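Local coordinates for protein domain of Unknown Function with a Cystatin-Like Fold (Nostoc punctiforme, PDB 2RGQ) that is of unknown function but adopts a cystatin-like fold and belongs to the SnoaL-like domains of the NTF2 clan, at residues A105-Q110 against R123-D128. Numbering follows the deposited sequence. Where two conformers were deposited one is given.
Sequences AFVKDQ and RQIEVD
Phe-106 pairs with Glu-126, and Lys-108 with Gln-124, through two backbone hydrogen bonds each, the shortest running from Glu-126 N to Phe-106 O (2.8 Å). These antiparallel hydrogen-bonded pairs zip together strands 101-114 and 117-127, a hairpin in the curved sheet of the cystatin-like fold. Between them, Val-107 CA adds a CH···O contact to Gln-124 O (3.4 Å).

On the face carrying Ala-105, Val-107 and Asp-109, Arg-123 grips the Asp-109 carboxylate side-on: NE reaches OD1 at 2.8 Å and NH2 reaches OD2 at 3.0 Å, both on the syn side. The carboxylate and guanidinium planes are nearly coplanar, 7° apart. A bend at chi3 (-88°) swings NE toward Asp-109, while Val-107 CG1 lies over one guanidinium face, toward its rim, 3.6 Å from NE. Glu-20 forms a salt bridge with NH1, and Phe-19 adds a cation-pi contact. Ala-105 CB packs against Ile-125 CG2 (3.6 Å).

The other face is more polar. A water accepts from Lys-108 NZ near Gln-124 OE1, while Gln-124 NE2 bonds to Gln-42 on strand 39-43. Glu-126 runs alongside Phe-106, OE1 approaching ring atom CD2 at 3.5 Å; Glu-126 OE2 hydrogen-bonds a glycerol, probably from the crystallisation liquor.

With Asp-109 at NE and NH2 and Glu-20 at NH1, the buried arginine would favour the ionised form of both acids, its charge probably balanced between the sheet and helix 6-25.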
ATOM      1  N   ALA B 105      -5.442  -1.457 -12.284  1.00 10.01           N
ATOM      2  CA  ALA B 105      -6.633  -2.276 -12.300  1.00  8.45           C
ATOM      3  C   ALA B 105      -7.346  -2.249 -10.984  1.00  9.80           C
ATOM      4  O   ALA B 105      -6.750  -1.891  -9.953  1.00 10.07           O
ATOM      5  CB  ALA B 105      -6.291  -3.735 -12.668  1.00 10.87           C
ATOM      6  N   PHE B 106      -8.629  -2.572 -11.052  1.00 10.03           N
ATOM      7  CA  PHE B 106      -9.435  -2.780  -9.871  1.00 10.79           C
ATOM      8  C   PHE B 106      -9.477  -4.316  -9.753  1.00 10.97           C
ATOM      9  O   PHE B 106      -9.644  -4.978 -10.742  1.00 11.89           O
ATOM     10  CB  PHE B 106     -10.817  -2.190 -10.036  1.00 14.57           C
ATOM     11  CG  PHE B 106     -11.760  -2.570  -8.940  1.00 17.10           C
ATOM     12  CD1 PHE B 106     -11.691  -1.950  -7.723  1.00 20.34           C
ATOM     13  CD2 PHE B 106     -12.704  -3.578  -9.135  1.00 20.19           C
ATOM     14  CE1 PHE B 106     -12.562  -2.310  -6.696  1.00 21.57           C
ATOM     15  CE2 PHE B 106     -13.564  -3.946  -8.088  1.00 22.13           C
ATOM     16  CZ  PHE B 106     -13.478  -3.285  -6.878  1.00 20.96           C
ATOM     17  N   VAL B 107      -9.303  -4.842  -8.556  1.00 10.94           N
ATOM     18  CA  VAL B 107      -9.255  -6.280  -8.331  1.00 11.43           C
ATOM     19  C   VAL B 107     -10.280  -6.721  -7.307  1.00 13.94           C
ATOM     20  O   VAL B 107     -10.362  -6.157  -6.221  1.00 12.79           O
ATOM     21  CB  VAL B 107      -7.823  -6.722  -7.904  1.00 12.79           C
ATOM     22  CG1 VAL B 107      -7.722  -8.235  -7.751  1.00 14.98           C
ATOM     23  CG2 VAL B 107      -6.785  -6.265  -8.902  1.00 13.14           C
ATOM     24  N   LYS B 108     -11.055  -7.774  -7.647  1.00 12.43           N
ATOM     25  CA  LYS B 108     -12.017  -8.339  -6.723  1.00 14.83           C
ATOM     26  C   LYS B 108     -11.625  -9.801  -6.468  1.00 13.12           C
ATOM     27  O   LYS B 108     -11.526 -10.577  -7.410  1.00 12.76           O
ATOM     28  CB  LYS B 108     -13.443  -8.275  -7.269  1.00 18.46           C
ATOM     29  CG  LYS B 108     -14.459  -8.628  -6.191  1.00 23.50           C
ATOM     30  CD  LYS B 108     -15.868  -8.953  -6.715  1.00 25.12           C
ATOM     31  CE  LYS B 108     -16.579  -9.849  -5.674  1.00 27.64           C
ATOM     32  NZ  LYS B 108     -15.879 -11.193  -5.490  1.00 27.14           N
ATOM     33  N   ASP B 109     -11.451 -10.156  -5.201  1.00 13.24           N
ATOM     34  CA  ASP B 109     -11.041 -11.513  -4.785  1.00 14.92           C
ATOM     35  C   ASP B 109     -12.084 -12.188  -3.916  1.00 15.04           C
ATOM     36  O   ASP B 109     -12.684 -11.556  -3.058  1.00 16.96           O
ATOM     37  CB  ASP B 109      -9.716 -11.475  -4.008  1.00 15.42           C
ATOM     38  CG  ASP B 109      -8.558 -10.975  -4.844  1.00 19.24           C
ATOM     39  OD1 ASP B 109      -8.369 -11.566  -5.929  1.00 19.98           O
ATOM     40  OD2 ASP B 109      -7.793 -10.065  -4.394  1.00 22.62           O
ATOM     41  N   GLN B 110     -12.386 -13.451  -4.210  1.00 14.10           N
ATOM     42  CA  GLN B 110     -13.192 -14.278  -3.318  1.00 14.45           C
ATOM     43  C   GLN B 110     -12.147 -15.211  -2.716  1.00 11.92           C
ATOM     44  O   GLN B 110     -11.372 -15.860  -3.481  1.00 11.70           O
ATOM     45  CB  GLN B 110     -14.227 -15.091  -4.066  1.00 16.78           C
ATOM     46  CG  GLN B 110     -15.262 -14.279  -4.807  1.00 20.73           C
ATOM     47  CD  GLN B 110     -16.209 -15.150  -5.598  1.00 24.43           C
ATOM     48  OE1 GLN B 110     -16.098 -16.383  -5.591  1.00 27.65           O
ATOM     49  NE2 GLN B 110     -17.155 -14.517  -6.296  1.00 27.48           N
ATOM     50  N   ARG B 123      -9.997 -14.665  -8.421  1.00 10.40           N
ATOM     51  CA  ARG B 123      -9.449 -13.317  -8.545  1.00 10.37           C
ATOM     52  C   ARG B 123      -9.867 -12.781  -9.904  1.00 12.55           C
ATOM     53  O   ARG B 123      -9.577 -13.405 -10.937  1.00 12.49           O
ATOM     54  CB  ARG B 123      -7.930 -13.319  -8.351  1.00 11.42           C
ATOM     55  CG  ARG B 123      -7.305 -12.007  -8.811  1.00 14.88           C
ATOM     56  CD  ARG B 123      -5.883 -11.859  -8.408  1.00 17.45           C
ATOM     57  NE  ARG B 123      -5.846 -11.260  -7.077  1.00 18.50           N
ATOM     58  CZ  ARG B 123      -4.916 -10.413  -6.653  1.00 20.55           C
ATOM     59  NH1 ARG B 123      -3.871 -10.065  -7.384  1.00 22.71           N
ATOM     60  NH2 ARG B 123      -5.039  -9.897  -5.449  1.00 22.24           N
ATOM     61  N   GLN B 124     -10.568 -11.636  -9.892  1.00 13.70           N
ATOM     62  CA  GLN B 124     -11.035 -10.941 -11.090  1.00 11.94           C
ATOM     63  C   GLN B 124     -10.327  -9.603 -11.173  1.00 13.23           C
ATOM     64  O   GLN B 124     -10.439  -8.779 -10.253  1.00 13.34           O
ATOM     65  CB  GLN B 124     -12.544 -10.733 -11.057  1.00 12.88           C
ATOM     66  CG  GLN B 124     -13.298 -12.048 -11.281  1.00 11.67           C
ATOM     67  CD  GLN B 124     -14.778 -11.897 -11.105  1.00 13.71           C
ATOM     68  OE1 GLN B 124     -15.206 -11.493 -10.044  1.00 16.70           O
ATOM     69  NE2 GLN B 124     -15.560 -12.310 -12.083  1.00 12.60           N
ATOM     70  N   ILE B 125      -9.552  -9.428 -12.231  1.00 12.62           N
ATOM     71  CA  ILE B 125      -8.783  -8.210 -12.494  1.00 11.95           C
ATOM     72  C   ILE B 125      -9.496  -7.426 -13.598  1.00 13.93           C
ATOM     73  O   ILE B 125      -9.724  -7.961 -14.685  1.00 13.13           O
ATOM     74  CB  ILE B 125      -7.328  -8.547 -12.901  1.00 12.40           C
ATOM     75  CG1 ILE B 125      -6.654  -9.406 -11.819  1.00 13.72           C
ATOM     76  CG2 ILE B 125      -6.550  -7.249 -13.153  1.00 11.93           C
ATOM     77  CD1 ILE B 125      -5.240  -9.778 -12.033  1.00 15.73           C
ATOM     78  N   GLU B 126      -9.850  -6.172 -13.307  1.00 14.65           N
ATOM     79  CA  GLU B 126     -10.567  -5.289 -14.220  1.00 15.11           C
ATOM     80  C   GLU B 126      -9.570  -4.216 -14.583  1.00 12.47           C
ATOM     81  O   GLU B 126      -9.403  -3.246 -13.849  1.00 12.06           O
ATOM     82  CB  GLU B 126     -11.819  -4.736 -13.527  1.00 18.28           C
ATOM     83  CG  GLU B 126     -12.769  -5.855 -13.103  1.00 22.83           C
ATOM     84  CD  GLU B 126     -14.090  -5.374 -12.488  1.00 27.31           C
ATOM     85  OE1 GLU B 126     -14.240  -4.162 -12.175  1.00 31.82           O
ATOM     86  OE2 GLU B 126     -14.999  -6.234 -12.309  1.00 31.22           O
ATOM     87  N   VAL B 127      -8.870  -4.449 -15.696  1.00 13.24           N
ATOM     88  CA  VAL B 127      -7.797  -3.580 -16.148  0.50 11.95           C
ATOM     89  C   VAL B 127      -8.289  -2.217 -16.639  1.00 12.79           C
ATOM     90  O   VAL B 127      -9.280  -2.144 -17.425  1.00 13.70           O
ATOM     91  CB  VAL B 127      -6.956  -4.323 -17.257  0.50 11.51           C
ATOM     92  CG1 VAL B 127      -5.975  -3.384 -17.938  0.50 10.67           C
ATOM     93  CG2 VAL B 127      -6.235  -5.540 -16.646  0.50  8.29           C
ATOM     94  N   ASP B 128      -7.597  -1.157 -16.218  1.00 11.02           N
ATOM     95  CA  ASP B 128      -7.882   0.190 -16.678  1.00 12.83           C
ATOM     96  C   ASP B 128      -7.469   0.356 -18.160  1.00 13.96           C
ATOM     97  O   ASP B 128      -6.536  -0.292 -18.607  1.00 12.33           O
ATOM     98  CB  ASP B 128      -7.234   1.223 -15.744  1.00 13.62           C
ATOM     99  CG  ASP B 128      -7.923   1.266 -14.392  1.00 15.31           C
ATOM    100  OD1 ASP B 128      -9.166   1.089 -14.364  1.00 16.40           O
ATOM    101  OD2 ASP B 128      -7.243   1.527 -13.364  1.00 14.18           O
TER
HETATM  102  O   HOH W   1     -14.048 -12.078  -7.407  1.00 17.29           O